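Local coordinates for surface protein SPB1 (PDB 4UZG) that probably forms the shaft of the group B streptococcal type 2b pilus as its backbone subunit, linked into polymers by sortases, at residues I21-A26 with Y38-D42; D51-Y57 with E86-F91; K77-K81 with F115-G119. One frame throughout, in Å; residues are numbered along the deposited sequence.

Contact 1 (I21-A26 with Y38-D42); sequences ITYKNA and YVIKD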
loop_
_atom_site.group_PDB
_atom_site.type_symbol
_atom_site.label_atom_id
_atom_site.label_comp_id
_atom_site.label_asym_id
_atom_site.label_seq_id
_atom_site.Cartn_x
_atom_site.Cartn_y
_atom_site.Cartn_z
ATOM N N ILE A 21 -3.508 8.941 -11.027
ATOM C CA ILE A 21 -3.200 10.367 -11.028
ATOM C C ILE A 21 -4.212 11.023 -11.959
ATOM O O ILE A 21 -4.351 10.607 -13.109
ATOM C CB ILE A 21 -1.790 10.637 -11.573
ATOM C CG1 ILE A 21 -0.734 9.950 -10.712
ATOM C CG2 ILE A 21 -1.559 12.145 -11.668
ATOM C CD1 ILE A 21 0.609 9.835 -11.431
ATOM N N THR A 22 -4.904 12.044 -11.486
ATOM C CA THR A 22 -5.954 12.736 -12.245
ATOM C C THR A 22 -5.635 14.233 -12.271
ATOM O O THR A 22 -5.359 14.819 -11.208
ATOM C CB THR A 22 -7.370 12.473 -11.595
ATOM O OG1 THR A 22 -7.619 11.053 -11.533
ATOM C CG2 THR A 22 -8.496 13.150 -12.357
ATOM N N TYR A 23 -5.704 14.848 -13.453
ATOM C CA TYR A 23 -5.492 16.277 -13.621
ATOM C C TYR A 23 -6.612 16.785 -14.509
ATOM O O TYR A 23 -6.707 16.426 -15.672
ATOM C CB TYR A 23 -4.146 16.511 -14.272
ATOM C CG TYR A 23 -3.790 17.951 -14.523
ATOM C CD1 TYR A 23 -3.199 18.718 -13.534
ATOM C CD2 TYR A 23 -3.938 18.501 -15.785
ATOM C CE1 TYR A 23 -2.800 20.007 -13.777
ATOM C CE2 TYR A 23 -3.552 19.806 -16.049
ATOM C CZ TYR A 23 -2.987 20.549 -15.037
ATOM O OH TYR A 23 -2.580 21.833 -15.301
ATOM N N LYS A 24 -7.460 17.629 -13.947
ATOM C CA LYS A 24 -8.690 18.041 -14.601
ATOM C C LYS A 24 -8.602 19.330 -15.362
ATOM O O LYS A 24 -9.564 19.730 -16.030
ATOM C CB LYS A 24 -9.810 18.143 -13.582
ATOM C CG LYS A 24 -10.262 16.796 -13.035
ATOM C CD LYS A 24 -11.743 16.937 -12.659
ATOM C CE LYS A 24 -12.262 15.937 -11.675
ATOM N NZ LYS A 24 -11.580 16.095 -10.379
ATOM N N ASN A 25 -7.487 20.005 -15.302
ATOM C CA ASN A 25 -7.492 21.317 -15.932
ATOM C C ASN A 25 -6.723 21.436 -17.242
ATOM O O ASN A 25 -6.165 22.494 -17.514
ATOM C CB ASN A 25 -7.043 22.297 -14.861
ATOM C CG ASN A 25 -7.910 22.163 -13.608
ATOM O OD1 ASN A 25 -9.110 21.905 -13.715
ATOM N ND2 ASN A 25 -7.319 22.318 -12.427
ATOM N N ALA A 26 -6.735 20.406 -18.092
ATOM C CA ALA A 26 -5.813 20.422 -19.219
ATOM C C ALA A 26 -6.440 21.142 -20.406
ATOM O O ALA A 26 -7.361 20.626 -21.040
ATOM C CB ALA A 26 -5.407 19.025 -19.571
ATOM N N TYR A 38 2.106 18.546 -21.541
ATOM C CA TYR A 38 1.948 18.391 -20.096
ATOM C C TYR A 38 2.957 17.358 -19.626
ATOM O O TYR A 38 3.133 16.323 -20.266
ATOM C CB TYR A 38 0.505 17.972 -19.701
ATOM C CG TYR A 38 -0.447 19.120 -19.774
ATOM C CD1 TYR A 38 -0.597 19.994 -18.710
ATOM C CD2 TYR A 38 -1.167 19.370 -20.934
ATOM C CE1 TYR A 38 -1.431 21.097 -18.811
ATOM C CE2 TYR A 38 -2.013 20.457 -21.030
ATOM C CZ TYR A 38 -2.121 21.343 -19.989
ATOM O OH TYR A 38 -2.933 22.455 -20.075
ATOM N N VAL A 39 3.590 17.634 -18.496
ATOM C CA VAL A 39 4.609 16.750 -17.924
ATOM C C VAL A 39 4.133 16.250 -16.568
ATOM O O VAL A 39 3.841 17.049 -15.665
ATOM C CB VAL A 39 5.936 17.493 -17.754
ATOM C CG1 VAL A 39 6.991 16.534 -17.222
ATOM C CG2 VAL A 39 6.393 18.142 -19.067
ATOM N N ILE A 40 4.057 14.926 -16.426
ATOM C CA ILE A 40 3.657 14.266 -15.191
ATOM C C ILE A 40 4.905 13.611 -14.612
ATOM O O ILE A 40 5.493 12.726 -15.227
ATOM C CB ILE A 40 2.592 13.188 -15.476
ATOM C CG1 ILE A 40 1.352 13.818 -16.117
ATOM C CG2 ILE A 40 2.239 12.440 -14.188
ATOM C CD1 ILE A 40 1.270 13.636 -17.628
ATOM N N LYS A 41 5.306 14.055 -13.425
ATOM C CA LYS A 41 6.491 13.520 -12.756
ATOM C C LYS A 41 6.069 12.877 -11.460
ATOM O O LYS A 41 5.385 13.499 -10.659
ATOM C CB LYS A 41 7.489 14.627 -12.443
ATOM C CG LYS A 41 8.256 15.100 -13.628
ATOM C CD LYS A 41 9.298 16.147 -13.270
ATOM C CE LYS A 41 10.046 16.624 -14.514
ATOM N NZ LYS A 41 11.126 17.588 -14.152
ATOM N N ASP A 42 6.478 11.634 -11.229
ATOM C CA ASP A 42 6.048 10.894 -10.029
ATOM C C ASP A 42 7.279 10.393 -9.311
ATOM O O ASP A 42 8.079 9.629 -9.875
ATOM C CB ASP A 42 5.165 9.737 -10.473
ATOM C CG ASP A 42 4.466 9.047 -9.333
ATOM O OD1 ASP A 42 5.030 8.892 -8.245
ATOM O OD2 ASP A 42 3.313 8.577 -9.550
#

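Contact 2 (D51-Y57 with E86-F91); sequences DLNEGSY and EENNNF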
loop_
_atom_site.group_PDB
_atom_site.type_symbol
_atom_site.label_atom_id
_atom_site.label_comp_id
_atom_site.label_asym_id
_atom_site.label_seq_id
_atom_site.Cartn_x
_atom_site.Cartn_y
_atom_site.Cartn_z
ATOM N N ASP A 51 7.560 -0.835 -4.788
ATOM C CA ASP A 51 8.354 -1.047 -5.993
ATOM C C ASP A 51 7.462 -0.797 -7.205
ATOM O O ASP A 51 6.503 -1.535 -7.448
ATOM C CB ASP A 51 8.885 -2.487 -5.955
ATOM C CG ASP A 51 9.820 -2.830 -7.075
ATOM O OD1 ASP A 51 9.783 -2.144 -8.102
ATOM O OD2 ASP A 51 10.583 -3.821 -6.923
ATOM N N LEU A 52 7.748 0.278 -7.920
ATOM C CA LEU A 52 7.014 0.619 -9.134
ATOM C C LEU A 52 7.011 -0.546 -10.111
ATOM O O LEU A 52 8.075 -1.118 -10.388
ATOM C CB LEU A 52 7.708 1.810 -9.810
ATOM C CG LEU A 52 7.140 2.298 -11.144
ATOM C CD1 LEU A 52 5.730 2.837 -10.998
ATOM C CD2 LEU A 52 8.079 3.349 -11.749
ATOM N N ASN A 53 5.857 -0.867 -10.693
ATOM C CA ASN A 53 5.821 -1.766 -11.843
ATOM C C ASN A 53 6.043 -0.966 -13.119
ATOM O O ASN A 53 5.130 -0.352 -13.655
ATOM C CB ASN A 53 4.493 -2.526 -11.927
ATOM C CG ASN A 53 4.371 -3.646 -10.904
ATOM O OD1 ASN A 53 5.330 -4.366 -10.632
ATOM N ND2 ASN A 53 3.173 -3.829 -10.403
ATOM N N GLU A 54 7.275 -0.953 -13.585
ATOM C CA GLU A 54 7.567 -0.252 -14.810
ATOM C C GLU A 54 6.712 -0.827 -15.924
ATOM O O GLU A 54 6.340 -2.014 -15.928
ATOM C CB GLU A 54 9.063 -0.309 -15.162
ATOM C CG GLU A 54 9.955 0.577 -14.312
ATOM C CD GLU A 54 10.239 0.074 -12.917
ATOM O OE1 GLU A 54 9.968 -1.118 -12.615
ATOM O OE2 GLU A 54 10.774 0.895 -12.147
ATOM N N GLY A 55 6.339 0.055 -16.841
ATOM C CA GLY A 55 5.539 -0.343 -17.974
ATOM C C GLY A 55 4.072 -0.614 -17.684
ATOM O O GLY A 55 3.366 -1.127 -18.552
ATOM N N SER A 56 3.573 -0.257 -16.498
ATOM C CA SER A 56 2.200 -0.605 -16.113
ATOM C C SER A 56 1.179 0.497 -16.431
ATOM O O SER A 56 0.025 0.380 -16.046
ATOM C CB SER A 56 2.149 -0.961 -14.634
ATOM O OG SER A 56 2.468 0.158 -13.820
ATOM N N TYR A 57 1.596 1.546 -17.124
ATOM C CA TYR A 57 0.745 2.739 -17.288
ATOM C C TYR A 57 -0.407 2.541 -18.245
ATOM O O TYR A 57 -0.287 1.869 -19.277
ATOM C CB TYR A 57 1.564 3.949 -17.825
ATOM C CG TYR A 57 2.880 4.048 -17.141
ATOM C CD1 TYR A 57 2.981 4.588 -15.870
ATOM C CD2 TYR A 57 4.002 3.485 -17.712
ATOM C CE1 TYR A 57 4.168 4.567 -15.163
ATOM C CE2 TYR A 57 5.214 3.471 -17.019
ATOM C CZ TYR A 57 5.278 3.984 -15.735
ATOM O OH TYR A 57 6.439 3.961 -15.018
ATOM N N GLU A 86 11.736 6.265 -17.265
ATOM C CA GLU A 86 11.736 5.581 -15.964
ATOM C C GLU A 86 13.145 5.486 -15.430
ATOM O O GLU A 86 14.044 5.051 -16.143
ATOM C CB GLU A 86 11.189 4.158 -16.085
ATOM C CG GLU A 86 9.719 4.143 -16.437
ATOM C CD GLU A 86 9.202 2.792 -16.898
ATOM O OE1 GLU A 86 9.905 2.065 -17.648
ATOM O OE2 GLU A 86 8.064 2.455 -16.520
ATOM N N GLU A 87 13.345 5.895 -14.188
ATOM C CA GLU A 87 14.649 5.805 -13.557
ATOM C C GLU A 87 14.450 5.695 -12.058
ATOM O O GLU A 87 13.664 6.434 -11.480
ATOM C CB GLU A 87 15.488 7.061 -13.834
ATOM C CG GLU A 87 15.920 7.263 -15.276
ATOM C CD GLU A 87 16.755 8.532 -15.476
ATOM O OE1 GLU A 87 16.748 9.414 -14.592
ATOM O OE2 GLU A 87 17.419 8.657 -16.525
ATOM N N ASN A 88 15.203 4.808 -11.427
ATOM C CA ASN A 88 15.316 4.853 -9.972
ATOM C C ASN A 88 13.970 4.703 -9.252
ATOM O O ASN A 88 13.759 5.346 -8.222
ATOM C CB ASN A 88 15.959 6.190 -9.545
ATOM C CG ASN A 88 17.349 6.375 -10.102
ATOM O OD1 ASN A 88 18.145 5.440 -10.127
ATOM N ND2 ASN A 88 17.643 7.583 -10.566
ATOM N N ASN A 89 13.079 3.884 -9.787
ATOM C CA ASN A 89 11.757 3.612 -9.210
ATOM C C ASN A 89 10.753 4.734 -9.400
ATOM O O ASN A 89 9.653 4.676 -8.852
ATOM C CB ASN A 89 11.851 3.246 -7.718
ATOM C CG ASN A 89 10.684 2.385 -7.239
ATOM O OD1 ASN A 89 10.338 1.370 -7.847
ATOM N ND2 ASN A 89 10.092 2.781 -6.112
ATOM N N ASN A 90 11.135 5.734 -10.192
ATOM C CA ASN A 90 10.312 6.896 -10.495
ATOM C C ASN A 90 9.965 6.920 -11.982
ATOM O O ASN A 90 10.545 6.167 -12.782
ATOM C CB ASN A 90 11.057 8.172 -10.120
ATOM C CG ASN A 90 11.489 8.193 -8.677
ATOM O OD1 ASN A 90 10.748 7.775 -7.798
ATOM N ND2 ASN A 90 12.694 8.692 -8.420
ATOM N N PHE A 91 9.074 7.829 -12.391
ATOM C CA PHE A 91 8.800 7.999 -13.806
ATOM C C PHE A 91 8.403 9.430 -14.127
ATOM O O PHE A 91 7.905 10.166 -13.270
ATOM C CB PHE A 91 7.741 7.015 -14.313
ATOM C CG PHE A 91 6.342 7.240 -13.776
ATOM C CD1 PHE A 91 5.487 8.128 -14.384
ATOM C CD2 PHE A 91 5.894 6.544 -12.653
ATOM C CE1 PHE A 91 4.208 8.321 -13.913
ATOM C CE2 PHE A 91 4.604 6.722 -12.168
ATOM C CZ PHE A 91 3.751 7.617 -12.793
HETATM O O HOH W 1 11.347 -0.319 -9.868
HETATM O O HOH W 2 11.861 3.429 -12.568
#

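Contact 3 (K77-K81 with F115-G119); sequences KATGK and FFYKG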
loop_
_atom_site.group_PDB
_atom_site.type_symbol
_atom_site.label_atom_id
_atom_site.label_comp_id
_atom_site.label_asym_id
_atom_site.label_seq_id
_atom_site.Cartn_x
_atom_site.Cartn_y
_atom_site.Cartn_z
ATOM N N LYS A 77 6.190 13.974 -31.558
ATOM C CA LYS A 77 5.360 15.097 -31.186
ATOM C C LYS A 77 4.090 15.028 -32.028
ATOM O O LYS A 77 3.953 15.727 -33.039
ATOM C CB LYS A 77 6.120 16.387 -31.459
ATOM C CG LYS A 77 5.552 17.613 -30.815
ATOM C CD LYS A 77 6.276 18.854 -31.327
ATOM C CE LYS A 77 5.839 20.097 -30.563
ATOM N NZ LYS A 77 6.635 20.288 -29.338
ATOM N N ALA A 78 3.167 14.166 -31.606
ATOM C CA ALA A 78 2.011 13.812 -32.419
ATOM C C ALA A 78 0.823 13.417 -31.549
ATOM O O ALA A 78 0.979 12.982 -30.398
ATOM C CB ALA A 78 2.354 12.682 -33.375
ATOM N N THR A 79 -0.376 13.567 -32.119
ATOM C CA THR A 79 -1.585 13.238 -31.410
ATOM C C THR A 79 -1.601 11.772 -30.973
ATOM O O THR A 79 -1.074 10.879 -31.643
ATOM C CB THR A 79 -2.828 13.568 -32.262
ATOM O OG1 THR A 79 -3.985 13.546 -31.426
ATOM C CG2 THR A 79 -3.003 12.622 -33.446
ATOM N N GLY A 80 -2.156 11.535 -29.790
ATOM C CA GLY A 80 -2.335 10.189 -29.307
ATOM C C GLY A 80 -1.124 9.566 -28.653
ATOM O O GLY A 80 -1.175 8.370 -28.366
ATOM N N LYS A 81 -0.066 10.335 -28.424
ATOM C CA LYS A 81 1.216 9.811 -27.924
ATOM C C LYS A 81 1.576 10.305 -26.530
ATOM O O LYS A 81 1.156 11.393 -26.113
ATOM C CB LYS A 81 2.354 10.188 -28.900
ATOM C CG LYS A 81 2.171 9.739 -30.335
ATOM C CD LYS A 81 1.937 8.246 -30.455
ATOM C CE LYS A 81 3.130 7.426 -30.001
ATOM N NZ LYS A 81 2.901 5.964 -30.231
ATOM N N PHE A 115 -3.088 22.429 -32.123
ATOM C CA PHE A 115 -3.410 21.617 -30.955
ATOM C C PHE A 115 -4.014 20.275 -31.333
ATOM O O PHE A 115 -4.802 20.179 -32.287
ATOM C CB PHE A 115 -4.410 22.368 -30.076
ATOM C CG PHE A 115 -3.871 23.648 -29.512
ATOM C CD1 PHE A 115 -2.874 23.619 -28.548
ATOM C CD2 PHE A 115 -4.344 24.886 -29.934
ATOM C CE1 PHE A 115 -2.370 24.782 -28.013
ATOM C CE2 PHE A 115 -3.830 26.057 -29.402
ATOM C CZ PHE A 115 -2.848 26.007 -28.447
ATOM N N PHE A 116 -3.702 19.245 -30.551
ATOM C CA PHE A 116 -4.262 17.917 -30.770
ATOM C C PHE A 116 -5.638 17.725 -30.153
ATOM O O PHE A 116 -6.429 16.916 -30.648
ATOM C CB PHE A 116 -3.345 16.831 -30.213
ATOM C CG PHE A 116 -1.936 16.869 -30.750
ATOM C CD1 PHE A 116 -1.661 17.231 -32.058
ATOM C CD2 PHE A 116 -0.882 16.527 -29.920
ATOM C CE1 PHE A 116 -0.361 17.248 -32.512
ATOM C CE2 PHE A 116 0.421 16.535 -30.362
ATOM C CZ PHE A 116 0.696 16.891 -31.669
ATOM N N TYR A 117 -5.913 18.445 -29.067
ATOM C CA TYR A 117 -7.086 18.230 -28.244
ATOM C C TYR A 117 -7.829 19.552 -28.135
ATOM O O TYR A 117 -7.271 20.639 -28.382
ATOM C CB TYR A 117 -6.671 17.678 -26.874
ATOM C CG TYR A 117 -5.729 16.492 -27.024
ATOM C CD1 TYR A 117 -6.147 15.309 -27.626
ATOM C CD2 TYR A 117 -4.391 16.581 -26.645
ATOM C CE1 TYR A 117 -5.265 14.237 -27.835
ATOM C CE2 TYR A 117 -3.504 15.506 -26.827
ATOM C CZ TYR A 117 -3.958 14.346 -27.438
ATOM O OH TYR A 117 -3.122 13.275 -27.666
ATOM N N LYS A 118 -9.106 19.470 -27.832
ATOM C CA LYS A 118 -9.903 20.677 -27.722
ATOM C C LYS A 118 -10.674 20.682 -26.426
ATOM O O LYS A 118 -10.912 19.632 -25.793
ATOM C CB LYS A 118 -10.812 20.871 -28.930
ATOM C CG LYS A 118 -11.679 19.693 -29.233
ATOM C CD LYS A 118 -12.541 19.918 -30.473
ATOM C CE LYS A 118 -13.557 18.790 -30.640
ATOM N NZ LYS A 118 -14.501 19.030 -31.767
ATOM N N GLY A 119 -11.019 21.896 -26.014
ATOM C CA GLY A 119 -11.801 22.119 -24.829
ATOM C C GLY A 119 -11.019 21.817 -23.572
ATOM O O GLY A 119 -9.801 21.985 -23.501
HETATM O O HOH W 3 -5.909 15.059 -32.706
HETATM O O HOH W 4 -0.569 13.405 -27.105
#

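Contact 1 (I21-A26 with Y38-D42)
I21-A26 and Y38-D42 face each other as nearly antiparallel strand segments, their axes 10.2 Å apart and their N-to-C directions at 150°, with no hydrogen bond between them. Side chains, chiefly two tyrosines, bridge the gap. Y23 and Y38 reach in from the two strands and cross at about a right angle; Y23 CE2 lies 3.7 Å from Y38 CE1, and the rings meet obliquely. With CG of Y23 anti to the backbone N (chi1 179°), its ring is set against that of Y38. A26 sets its methyl over one face of Y38, a CH-pi contact with CB 4.3 Å from the ring centroid. The Y38 hydroxyl lies against the A26 backbone, OH to CA 3.6 Å, and is hydrogen-bonded to V27 O. Each strand finds its backbone partners elsewhere: I21 and Y23 pair with V125 and I123, Y38 with I95. This is the facing of two layers in a beta sandwich, consistent with the immunoglobulin-like domains of Gram-positive pilins. Farther along, I21 CD1 touches I40 CG2 at 4.1 Å as the two side chains slide past each other. The same methyl lies 3.5 Å from D42 OD2, an oxygen that also has a weak hydrogen bond from Y127 OH.

Contact 2 (D51-Y57 with E86-F91)
E86 OE2 is gripped by two donors: Y57 OH at 2.7 Å on its anti lone pair, and G55 N at 3.0 Å on its syn lone pair. The acceptor lies just before the tip of a beta-hairpin whose strands 81-87 and 90-96 join through a type I' turn, E87-N90; the donors belong to a type II turn, N53-S56, and the residue after it, within the interrupted strand 50-62. N89 OD1 accepts a hydrogen bond from L52 N at 2.8 Å, from somewhat out of the carbonyl plane. Chi1 of -154°, CG anti to the backbone N, brings the N89 amide up to L52, and its ND2 is tied to P45 O and V50 O. E54 OE2 accepts from a water at 2.8 Å that also donates to N90 O, and a second water lies between it and N89 OD1, with more acceptors in reach than protons. Farther in, Y57 and F91 form a T-shaped pair, planes 60° apart, with Y57 CE1 above the centre of the F91 ring. L52 CD2 approaches that ring at its edge, 4.0 Å from F91 CD2, and lies 3.6 Å from N89 O, a buried carbonyl oxygen with no polar partner in the model.

Contact 3 (K77-K81 with F115-G119)
K77 O comes to the edge of the F116 ring, 3.7 Å from CZ, while the lysine's own NZ turns off to N101. The next peptide unit then runs over one face of that ring: A78 C is 3.4 Å from F116 CE2, and T79 N stands above the ring centre. T79 adds a CH-pi contact on this face, with CB 4.1 Å from the F116 centroid. Its OG1, anti to the backbone N (chi1 -166°), lies beside F116 CB and shares a water with F116 O, which accepts from it. A78-K81 is a type II beta turn in the loop between strands 68-73 and 81-87, with G80 at the third position, where phi is positive; F115-G119 belongs to the loop between strands 90-96 and 121-131. The turn presents G80 N to Y117 OH, a nearly straight (159°) hydrogen bond of 2.9 Å. Y117 OH in turn donates to a water at 2.6 Å, lying in the plane of its ring, and that water donates to K81 O at 2.8 Å. F116 CB sits over the face of the Y117 ring, and W97 also meets this ring. K81 NZ is bound by T72 and Q73.

Overall arrangement
Contacts 1 and 2 adjoin, their centres 16 Å apart. Strand 37-43 neighbours strand 90-96 in the sheet, D42 N probably hydrogen-bonds to F91 O (2.9 Å), and I21 CD1 packs on F91 CZ at 4.1 Å, so the sandwich interior of contact 1 runs on into the aromatic cluster of contact 2, where Y127 touches both. Contact 3 lies at the surface, its centre 15 Å from that of contact 1 and 24 Å from that of contact 2. It does not touch contact 1, but W97 meets both Y38 and Y117 and so spans the two. Bound calcium ions lie about 10 Å from the side chain of Y117 and about 13 Å from that of D51.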